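Long-range contacts in galactose-binding lectin (Arachis hypogaea, PDB 1QF3), which binds D-galactose and its glycosides as a tetrameric, calcium- and manganese-containing lectin of the legume family: residues A[69-74]-A[120-125]; A[73-78]-A[214-219]; A[81-86]-A[209-214]. One frame throughout, in Å; residues are numbered along the deposited sequence.

Contact 1: residues A[69-74]-A[120-125]; sequences FSFEMK and VEFDTY. With MN (manganese (II) ion), chain G; CA (calcium ion), chain F; MBG (methyl beta-D-galactopyranoside), chain E.
Phe-71 and Phe-122 carry apolar packing between the two sheets of the legume lectin sandwich. Strand 69-74 belongs to the sheet of 159-168 and 217-229, strand 120-123 to the seven-stranded one. Their axes pass 11.0 Å apart at 26°, no hydrogen bond joins them, and the contact is made mainly by side chains. Phe-71 turns its ring edge toward the face of Phe-122, an edge-to-face pair with planes at 56° and centroids 4.9 Å apart; CE2 of Phe-71 stands over the middle of the Phe-122 ring. CE1 of Phe-122 comes in at the edge of Phe-69, 4.2 Å from its CE1. Met-73, bent at chi3 (-129°), directs CE to the carbonyl O of Phe-122 at 3.7 Å, while its SD meets CG2 of Thr-124 tip to tip at 3.6 Å. Asp-123 turns from this core: Glu-121 OE2 and Asp-123 OD2 bind manganese, both Asp-123 oxygens bind calcium, and OD1 accepts from Tyr-125 N in an Asx turn. The galactoside covers one face of the Tyr-125 ring, C4 over its centre. Alternation thus gives this end of strand 117-123 an oily inner and a metal-binding outer side.

Contact 2: residues A[73-78]-A[214-219]; sequences MKDIKD and GRQIHL. With MBG (methyl beta-D-galactopyranoside), chain E.
Met-73 to Lys-74 and Ile-217 to His-218 pair as antiparallel strand ends, and the close packing starts here. Lys-74 and Ile-217 form the hydrogen-bonded pair: Ile-217 N donates to Lys-74 O at 2.9 Å and Lys-74 N to Ile-217 O at 3.1 Å. Ile-217 O also receives a CA-H contact from Met-73, CA to O 3.1 Å. Met-73 and His-218 share the buried face, SD meeting the His-218 ring obliquely through CD2; Gln-216, from beside it, brings OE1 to 3.6 Å from Met-73 SD. The amide oxygen of Gln-216 is engaged by Thr-124 OG1, and His-218 ND1 by Thr-35. Ile-76 completes the packed part. It holds CG1 between its backbone N and carbonyl carbon (chi1 53°), which lays CG1 and CD1 against the Arg-215 carbonyl and sets CG2 3.9 Å from CG1 of Ile-217.

The chains separate only after Asp-75 and Gln-216. A water accepts from Ile-76 N (2.9 Å) and lies 2.8 Å from Arg-215 O, to which it can donate, though it has other acceptors in reach. On the solvent side Asp-75 is exposed and Lys-74 runs extended away, whereas Arg-215 directs its guanidinium to the carbonyls of Leu-212 and Leu-37. Direct amide pairing therefore gives way to water and aliphatic packing as the two strands end and run into loops near the sugar.

Contact 3: residues A[81-86]-A[209-214]; sequences PADGII and SGSLGG. With MBG (methyl beta-D-galactopyranoside), chain E.
A cis peptide bond between Ala-82 and Asp-83 is the unusual feature where 81-86 meets the loop 209-214. Asp-83 N, just after it, donates to Ser-209 O at 3.0 Å with an N-H...O angle of 157°, the one hydrogen bond made directly between the two segments. The remaining touches are few: OD1 of Asp-83 approaches Gly-210 CA at 3.8 Å, and Ala-82 lies beside Gly-214, their CA atoms 4.9 Å apart.

The two segments also meet through methyl beta-D-galactopyranoside. CG of Asp-83 lies anti to its carbonyl carbon (chi1 -82°), an orientation that presents both carboxylate oxygens to the sugar: OD2 accepts from O3 at 2.6 Å and OD1 from O4 at 2.7 Å. From the other segment Ser-211 OG comes 2.8 Å from O4, although the destination of its proton is not settled. That hydroxyl is itself placed by Gly-214 N, which donates to OG at 3.0 Å in an ST motif, while Ser-211 N bonds to Gly-214 O, closing the turn.

Gly-214 brings its backbone against the sugar, its CA 3.8 Å from C6. Asp-80 OD2 and Asn-127 ND2 add further sugar bonds. A cis Ala-Asp bond beside the calcium is a hallmark of legume lectin sugar sites; the O3/O4 grip is that of the galactose-binding members.

How the contacts relate
Contact 1 lies nearest the chain centre, about 9 Å from it, and is aromatic and sulfur packing between sheets. Contact 2, about 17 Å out, is partly buried: backbone pairing within one sheet that frays into water-bridged loops. Contact 3 is buried too, but polar, and much of its chemistry is addressed to the ligand. Contacts 1 and 2 share Met-73 and Lys-74 at the end of strand 64-74, and Glu-72 O probably accepts a hydrogen bond from Leu-219 N between them. Contacts 1 and 3 join through neighbouring strands of the other sheet, Phe-122 N to Ile-85 O. Contacts 2 and 3 share Gly-214, and all three reach the galactoside.

Contact 1: residues A[69-74]-A[120-125]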
loop_
_atom_site.group_PDB
_atom_site.type_symbol
_atom_site.label_atom_id
_atom_site.label_comp_id
_atom_site.label_asym_id
_atom_site.label_seq_id
_atom_site.Cartn_x
_atom_site.Cartn_y
_atom_site.Cartn_z
ATOM N N PHE A 69 2.218 -8.738 13.793
ATOM C CA PHE A 69 3.396 -9.588 13.637
ATOM C C PHE A 69 3.092 -11.013 14.098
ATOM O O PHE A 69 2.142 -11.245 14.847
ATOM C CB PHE A 69 4.578 -9.014 14.452
ATOM C CG PHE A 69 4.251 -8.730 15.908
ATOM C CD1 PHE A 69 4.397 -9.720 16.881
ATOM C CD2 PHE A 69 3.776 -7.480 16.295
ATOM C CE1 PHE A 69 4.071 -9.470 18.212
ATOM C CE2 PHE A 69 3.446 -7.219 17.619
ATOM C CZ PHE A 69 3.591 -8.212 18.581
ATOM N N SER A 70 3.889 -11.963 13.629
ATOM C CA SER A 70 3.714 -13.352 14.024
ATOM C C SER A 70 5.033 -13.892 14.580
ATOM O O SER A 70 6.111 -13.544 14.098
ATOM C CB SER A 70 3.248 -14.196 12.833
ATOM O OG SER A 70 4.156 -14.091 11.755
ATOM N N PHE A 71 4.945 -14.703 15.623
ATOM C CA PHE A 71 6.138 -15.278 16.217
ATOM C C PHE A 71 5.927 -16.741 16.559
ATOM O O PHE A 71 4.809 -17.248 16.482
ATOM C CB PHE A 71 6.571 -14.499 17.472
ATOM C CG PHE A 71 5.581 -14.549 18.613
ATOM C CD1 PHE A 71 5.514 -15.660 19.456
ATOM C CD2 PHE A 71 4.734 -13.459 18.867
ATOM C CE1 PHE A 71 4.617 -15.680 20.539
ATOM C CE2 PHE A 71 3.847 -13.471 19.935
ATOM C CZ PHE A 71 3.786 -14.580 20.774
ATOM N N GLU A 72 7.014 -17.419 16.903
ATOM C CA GLU A 72 6.971 -18.821 17.285
ATOM C C GLU A 72 7.975 -19.091 18.396
ATOM O O GLU A 72 9.097 -18.588 18.362
ATOM C CB GLU A 72 7.300 -19.718 16.090
ATOM C CG GLU A 72 7.347 -21.206 16.456
ATOM C CD GLU A 72 7.728 -22.119 15.297
ATOM O OE1 GLU A 72 7.436 -21.768 14.130
ATOM O OE2 GLU A 72 8.309 -23.196 15.557
ATOM N N MET A 73 7.543 -19.820 19.414
ATOM C CA MET A 73 8.429 -20.210 20.509
ATOM C C MET A 73 8.431 -21.734 20.503
ATOM O O MET A 73 7.394 -22.369 20.301
ATOM C CB MET A 73 7.958 -19.656 21.845
ATOM C CG MET A 73 8.251 -18.172 22.011
ATOM S SD MET A 73 7.869 -17.548 23.673
ATOM C CE MET A 73 6.851 -16.130 23.279
ATOM N N LYS A 74 9.607 -22.324 20.648
ATOM C CA LYS A 74 9.718 -23.770 20.615
ATOM C C LYS A 74 10.634 -24.298 21.707
ATOM O O LYS A 74 11.685 -23.712 21.974
ATOM C CB LYS A 74 10.216 -24.197 19.239
ATOM C CG LYS A 74 10.013 -25.655 18.927
ATOM C CD LYS A 74 10.296 -25.882 17.470
ATOM C CE LYS A 74 10.018 -27.310 17.050
ATOM N NZ LYS A 74 10.326 -27.454 15.594
ATOM N N VAL A 120 4.650 -4.683 25.096
ATOM C CA VAL A 120 3.678 -5.750 25.311
ATOM C C VAL A 120 4.498 -7.026 25.406
ATOM O O VAL A 120 5.204 -7.365 24.449
ATOM C CB VAL A 120 2.732 -5.896 24.097
ATOM C CG1 VAL A 120 1.663 -6.956 24.377
ATOM C CG2 VAL A 120 2.101 -4.564 23.757
ATOM N N GLU A 121 4.403 -7.735 26.533
ATOM C CA GLU A 121 5.179 -8.967 26.731
ATOM C C GLU A 121 4.409 -10.286 26.659
ATOM O O GLU A 121 3.259 -10.377 27.100
ATOM C CB GLU A 121 5.922 -8.911 28.063
ATOM C CG GLU A 121 5.009 -8.779 29.264
ATOM C CD GLU A 121 5.697 -9.111 30.570
ATOM O OE1 GLU A 121 6.506 -8.299 31.039
ATOM O OE2 GLU A 121 5.428 -10.190 31.131
ATOM N N PHE A 122 5.073 -11.314 26.142
ATOM C CA PHE A 122 4.510 -12.656 26.018
ATOM C C PHE A 122 5.469 -13.475 26.871
ATOM O O PHE A 122 6.413 -14.114 26.380
ATOM C CB PHE A 122 4.503 -13.081 24.545
ATOM C CG PHE A 122 3.763 -12.112 23.653
ATOM C CD1 PHE A 122 4.413 -11.014 23.109
ATOM C CD2 PHE A 122 2.404 -12.259 23.422
ATOM C CE1 PHE A 122 3.723 -10.069 22.354
ATOM C CE2 PHE A 122 1.707 -11.320 22.668
ATOM C CZ PHE A 122 2.372 -10.220 22.135
ATOM N N ASP A 123 5.226 -13.389 28.169
ATOM C CA ASP A 123 6.043 -13.998 29.200
ATOM C C ASP A 123 5.737 -15.475 29.455
ATOM O O ASP A 123 4.628 -15.831 29.869
ATOM C CB ASP A 123 5.824 -13.174 30.469
ATOM C CG ASP A 123 6.962 -13.252 31.446
ATOM O OD1 ASP A 123 7.581 -14.311 31.598
ATOM O OD2 ASP A 123 7.218 -12.244 32.116
ATOM N N THR A 124 6.752 -16.319 29.292
ATOM C CA THR A 124 6.588 -17.750 29.504
ATOM C C THR A 124 7.227 -18.263 30.805
ATOM O O THR A 124 7.465 -19.462 30.952
ATOM C CB THR A 124 7.157 -18.554 28.337
ATOM O OG1 THR A 124 8.584 -18.450 28.340
ATOM C CG2 THR A 124 6.635 -18.016 27.011
ATOM N N TYR A 125 7.511 -17.367 31.747
ATOM C CA TYR A 125 8.094 -17.769 33.031
ATOM C C TYR A 125 7.743 -16.803 34.164
ATOM O O TYR A 125 7.958 -15.589 34.071
ATOM C CB TYR A 125 9.610 -17.927 32.933
ATOM C CG TYR A 125 10.214 -18.472 34.207
ATOM C CD1 TYR A 125 10.462 -17.631 35.303
ATOM C CD2 TYR A 125 10.467 -19.837 34.351
ATOM C CE1 TYR A 125 10.927 -18.137 36.516
ATOM C CE2 TYR A 125 10.936 -20.355 35.566
ATOM C CZ TYR A 125 11.165 -19.498 36.639
ATOM O OH TYR A 125 11.633 -19.997 37.829
HETATM MN MN MN G . 5.670 -11.194 33.368
HETATM CA CA CA F . 8.648 -13.563 33.590
HETATM C C1 MBG E . 15.845 -18.517 36.312
HETATM C C2 MBG E . 15.547 -17.188 35.770
HETATM C C3 MBG E . 14.168 -17.175 35.092
HETATM C C4 MBG E . 14.075 -18.345 34.044
HETATM C C5 MBG E . 14.343 -19.639 34.790
HETATM C C6 MBG E . 14.166 -20.998 34.179
HETATM C C7 MBG E . 17.388 -19.448 37.924
HETATM O O1 MBG E . 17.150 -18.446 36.923
HETATM O O2 MBG E . 15.601 -16.311 36.883
HETATM O O3 MBG E . 14.042 -15.914 34.488
HETATM O O4 MBG E . 15.032 -18.121 33.058
HETATM O O5 MBG E . 15.692 -19.499 35.280
HETATM O O6 MBG E . 14.374 -21.946 35.212
HETATM O O HOH W 1 7.010 -9.689 33.264
HETATM O O HOH W 2 10.123 -14.714 32.018
HETATM O O HOH W 3 9.460 -11.354 33.840
HETATM O O HOH W 4 4.523 -9.511 34.006
#

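Contact 2: residues A[73-78]-A[214-219]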
loop_
_atom_site.group_PDB
_atom_site.type_symbol
_atom_site.label_atom_id
_atom_site.label_comp_id
_atom_site.label_asym_id
_atom_site.label_seq_id
_atom_site.Cartn_x
_atom_site.Cartn_y
_atom_site.Cartn_z
ATOM N N MET A 73 7.543 -19.820 19.414
ATOM C CA MET A 73 8.429 -20.210 20.509
ATOM C C MET A 73 8.431 -21.734 20.503
ATOM O O MET A 73 7.394 -22.369 20.301
ATOM C CB MET A 73 7.958 -19.656 21.845
ATOM C CG MET A 73 8.251 -18.172 22.011
ATOM S SD MET A 73 7.869 -17.548 23.673
ATOM C CE MET A 73 6.851 -16.130 23.279
ATOM N N LYS A 74 9.607 -22.324 20.648
ATOM C CA LYS A 74 9.718 -23.770 20.615
ATOM C C LYS A 74 10.634 -24.298 21.707
ATOM O O LYS A 74 11.685 -23.712 21.974
ATOM C CB LYS A 74 10.216 -24.197 19.239
ATOM C CG LYS A 74 10.013 -25.655 18.927
ATOM C CD LYS A 74 10.296 -25.882 17.470
ATOM C CE LYS A 74 10.018 -27.310 17.050
ATOM N NZ LYS A 74 10.326 -27.454 15.594
ATOM N N ASP A 75 10.208 -25.373 22.366
ATOM C CA ASP A 75 10.982 -25.999 23.439
ATOM C C ASP A 75 12.216 -26.714 22.900
ATOM O O ASP A 75 12.204 -27.242 21.787
ATOM C CB ASP A 75 10.131 -27.036 24.195
ATOM C CG ASP A 75 8.978 -26.423 24.977
ATOM O OD1 ASP A 75 8.744 -25.204 24.878
ATOM O OD2 ASP A 75 8.297 -27.182 25.697
ATOM N N ILE A 76 13.287 -26.700 23.685
ATOM C CA ILE A 76 14.512 -27.407 23.329
ATOM C C ILE A 76 14.715 -28.372 24.477
ATOM O O ILE A 76 14.198 -28.161 25.577
ATOM C CB ILE A 76 15.753 -26.492 23.174
ATOM C CG1 ILE A 76 15.944 -25.621 24.413
ATOM C CG2 ILE A 76 15.630 -25.661 21.917
ATOM C CD1 ILE A 76 17.154 -24.711 24.316
ATOM N N LYS A 77 15.454 -29.440 24.214
ATOM C CA LYS A 77 15.695 -30.473 25.209
ATOM C C LYS A 77 16.460 -30.034 26.453
ATOM O O LYS A 77 17.411 -29.260 26.375
ATOM C CB LYS A 77 16.419 -31.636 24.544
ATOM C CG LYS A 77 15.778 -32.978 24.775
ATOM C CD LYS A 77 15.786 -33.793 23.492
ATOM C CE LYS A 77 15.740 -35.278 23.783
ATOM N NZ LYS A 77 16.955 -35.688 24.526
ATOM N N ASP A 78 16.006 -30.526 27.600
ATOM C CA ASP A 78 16.632 -30.279 28.899
ATOM C C ASP A 78 16.509 -28.890 29.502
ATOM O O ASP A 78 16.687 -28.736 30.703
ATOM C CB ASP A 78 18.112 -30.688 28.871
ATOM C CG ASP A 78 18.311 -32.141 28.499
ATOM O OD1 ASP A 78 17.840 -33.015 29.256
ATOM O OD2 ASP A 78 18.938 -32.403 27.446
ATOM N N GLY A 214 17.173 -21.635 31.738
ATOM C CA GLY A 214 16.007 -21.345 30.929
ATOM C C GLY A 214 16.390 -20.916 29.525
ATOM O O GLY A 214 17.010 -19.864 29.352
ATOM N N ARG A 215 16.031 -21.721 28.528
ATOM C CA ARG A 215 16.319 -21.420 27.124
ATOM C C ARG A 215 15.265 -22.067 26.238
ATOM O O ARG A 215 14.729 -23.123 26.573
ATOM C CB ARG A 215 17.703 -21.950 26.718
ATOM C CG ARG A 215 18.844 -21.471 27.595
ATOM C CD ARG A 215 20.176 -22.004 27.138
ATOM N NE ARG A 215 21.106 -22.068 28.261
ATOM C CZ ARG A 215 22.382 -22.432 28.169
ATOM N NH1 ARG A 215 22.902 -22.768 26.998
ATOM N NH2 ARG A 215 23.132 -22.481 29.262
ATOM N N GLN A 216 14.986 -21.433 25.104
ATOM C CA GLN A 216 14.013 -21.932 24.136
ATOM C C GLN A 216 14.202 -21.115 22.859
ATOM O O GLN A 216 14.892 -20.093 22.875
ATOM C CB GLN A 216 12.582 -21.758 24.666
ATOM C CG GLN A 216 12.091 -20.313 24.670
ATOM C CD GLN A 216 10.717 -20.114 25.305
ATOM O OE1 GLN A 216 10.384 -19.011 25.747
ATOM N NE2 GLN A 216 9.906 -21.146 25.308
ATOM N N ILE A 217 13.591 -21.551 21.762
ATOM C CA ILE A 217 13.696 -20.837 20.489
ATOM C C ILE A 217 12.693 -19.680 20.447
ATOM O O ILE A 217 11.536 -19.845 20.843
ATOM C CB ILE A 217 13.435 -21.787 19.325
ATOM C CG1 ILE A 217 14.435 -22.938 19.386
ATOM C CG2 ILE A 217 13.573 -21.066 18.011
ATOM C CD1 ILE A 217 14.303 -23.948 18.273
ATOM N N HIS A 218 13.164 -18.499 20.046
ATOM C CA HIS A 218 12.316 -17.304 19.943
ATOM C C HIS A 218 12.425 -16.836 18.488
ATOM O O HIS A 218 13.477 -16.365 18.062
ATOM C CB HIS A 218 12.813 -16.195 20.885
ATOM C CG HIS A 218 12.757 -16.552 22.343
ATOM N ND1 HIS A 218 13.848 -17.044 23.035
ATOM C CD2 HIS A 218 11.763 -16.439 23.253
ATOM C CE1 HIS A 218 13.525 -17.215 24.307
ATOM N NE2 HIS A 218 12.263 -16.858 24.464
ATOM N N LEU A 219 11.360 -17.014 17.715
ATOM C CA LEU A 219 11.372 -16.628 16.302
ATOM C C LEU A 219 10.412 -15.503 15.942
ATOM O O LEU A 219 9.307 -15.436 16.468
ATOM C CB LEU A 219 11.025 -17.832 15.425
ATOM C CG LEU A 219 11.949 -19.043 15.427
ATOM C CD1 LEU A 219 11.318 -20.132 14.609
ATOM C CD2 LEU A 219 13.304 -18.677 14.853
HETATM C C1 MBG E . 15.845 -18.517 36.312
HETATM C C2 MBG E . 15.547 -17.188 35.770
HETATM C C3 MBG E . 14.168 -17.175 35.092
HETATM C C4 MBG E . 14.075 -18.345 34.044
HETATM C C5 MBG E . 14.343 -19.639 34.790
HETATM C C6 MBG E . 14.166 -20.998 34.179
HETATM C C7 MBG E . 17.388 -19.448 37.924
HETATM O O1 MBG E . 17.150 -18.446 36.923
HETATM O O2 MBG E . 15.601 -16.311 36.883
HETATM O O3 MBG E . 14.042 -15.914 34.488
HETATM O O4 MBG E . 15.032 -18.121 33.058
HETATM O O5 MBG E . 15.692 -19.499 35.280
HETATM O O6 MBG E . 14.374 -21.946 35.212
HETATM O O HOH W 5 12.955 -25.284 26.233
#

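Contact 3: residues A[81-86]-A[209-214]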
loop_
_atom_site.group_PDB
_atom_site.type_symbol
_atom_site.label_atom_id
_atom_site.label_comp_id
_atom_site.label_asym_id
_atom_site.label_seq_id
_atom_site.Cartn_x
_atom_site.Cartn_y
_atom_site.Cartn_z
ATOM N N PRO A 81 11.555 -23.838 29.116
ATOM C CA PRO A 81 11.187 -22.890 28.065
ATOM C C PRO A 81 10.996 -21.523 28.734
ATOM O O PRO A 81 10.046 -21.318 29.485
ATOM C CB PRO A 81 9.868 -23.464 27.551
ATOM C CG PRO A 81 9.997 -24.931 27.842
ATOM C CD PRO A 81 10.553 -24.911 29.223
ATOM N N ALA A 82 11.953 -20.630 28.508
ATOM C CA ALA A 82 11.943 -19.292 29.084
ATOM C C ALA A 82 12.845 -18.438 28.186
ATOM O O ALA A 82 13.616 -19.001 27.398
ATOM C CB ALA A 82 12.476 -19.356 30.517
ATOM N N ASP A 83 12.756 -17.107 28.260
ATOM C CA ASP A 83 11.851 -16.395 29.150
ATOM C C ASP A 83 10.694 -15.668 28.462
ATOM O O ASP A 83 9.752 -15.206 29.127
ATOM C CB ASP A 83 12.634 -15.383 29.978
ATOM C CG ASP A 83 13.289 -16.005 31.177
ATOM O OD1 ASP A 83 14.413 -16.523 31.033
ATOM O OD2 ASP A 83 12.671 -15.985 32.258
ATOM N N GLY A 84 10.777 -15.515 27.149
ATOM C CA GLY A 84 9.707 -14.827 26.457
ATOM C C GLY A 84 10.151 -13.746 25.498
ATOM O O GLY A 84 11.337 -13.450 25.374
ATOM N N ILE A 85 9.179 -13.170 24.802
ATOM C CA ILE A 85 9.417 -12.130 23.811
ATOM C C ILE A 85 8.710 -10.861 24.261
ATOM O O ILE A 85 7.733 -10.920 25.017
ATOM C CB ILE A 85 8.817 -12.551 22.438
ATOM C CG1 ILE A 85 9.504 -13.807 21.910
ATOM C CG2 ILE A 85 8.901 -11.422 21.418
ATOM C CD1 ILE A 85 9.053 -14.202 20.526
ATOM N N ILE A 86 9.204 -9.709 23.815
ATOM C CA ILE A 86 8.566 -8.436 24.149
ATOM C C ILE A 86 8.628 -7.438 22.988
ATOM O O ILE A 86 9.675 -7.262 22.367
ATOM C CB ILE A 86 9.147 -7.799 25.451
ATOM C CG1 ILE A 86 8.559 -6.398 25.664
ATOM C CG2 ILE A 86 10.657 -7.718 25.379
ATOM C CD1 ILE A 86 8.775 -5.807 27.045
ATOM N N SER A 209 15.110 -13.159 25.666
ATOM C CA SER A 209 16.211 -13.511 26.550
ATOM C C SER A 209 16.054 -14.879 27.178
ATOM O O SER A 209 14.972 -15.470 27.161
ATOM C CB SER A 209 16.350 -12.462 27.657
ATOM O OG SER A 209 15.144 -12.363 28.408
ATOM N N GLY A 210 17.143 -15.353 27.761
ATOM C CA GLY A 210 17.168 -16.641 28.423
ATOM C C GLY A 210 18.097 -16.511 29.613
ATOM O O GLY A 210 18.601 -15.419 29.886
ATOM N N SER A 211 18.336 -17.609 30.318
ATOM C CA SER A 211 19.209 -17.605 31.481
ATOM C C SER A 211 20.163 -18.793 31.360
ATOM O O SER A 211 20.522 -19.192 30.254
ATOM C CB SER A 211 18.377 -17.701 32.757
ATOM O OG SER A 211 17.675 -18.931 32.821
ATOM N N LEU A 212 20.611 -19.332 32.489
ATOM C CA LEU A 212 21.523 -20.458 32.451
ATOM C C LEU A 212 20.717 -21.713 32.128
ATOM O O LEU A 212 21.024 -22.434 31.175
ATOM C CB LEU A 212 22.253 -20.602 33.798
ATOM C CG LEU A 212 23.439 -21.580 33.957
ATOM C CD1 LEU A 212 24.175 -21.283 35.252
ATOM C CD2 LEU A 212 22.966 -23.024 33.939
ATOM N N GLY A 213 19.682 -21.949 32.934
ATOM C CA GLY A 213 18.815 -23.106 32.770
ATOM C C GLY A 213 17.566 -22.889 31.927
ATOM O O GLY A 213 16.942 -23.854 31.488
ATOM N N GLY A 214 17.173 -21.635 31.738
ATOM C CA GLY A 214 16.007 -21.345 30.929
ATOM C C GLY A 214 16.390 -20.916 29.525
ATOM O O GLY A 214 17.010 -19.864 29.352
HETATM C C1 MBG E . 15.845 -18.517 36.312
HETATM C C2 MBG E . 15.547 -17.188 35.770
HETATM C C3 MBG E . 14.168 -17.175 35.092
HETATM C C4 MBG E . 14.075 -18.345 34.044
HETATM C C5 MBG E . 14.343 -19.639 34.790
HETATM C C6 MBG E . 14.166 -20.998 34.179
HETATM C C7 MBG E . 17.388 -19.448 37.924
HETATM O O1 MBG E . 17.150 -18.446 36.923
HETATM O O2 MBG E . 15.601 -16.311 36.883
HETATM O O3 MBG E . 14.042 -15.914 34.488
HETATM O O4 MBG E . 15.032 -18.121 33.058
HETATM O O5 MBG E . 15.692 -19.499 35.280
HETATM O O6 MBG E . 14.374 -21.946 35.212
#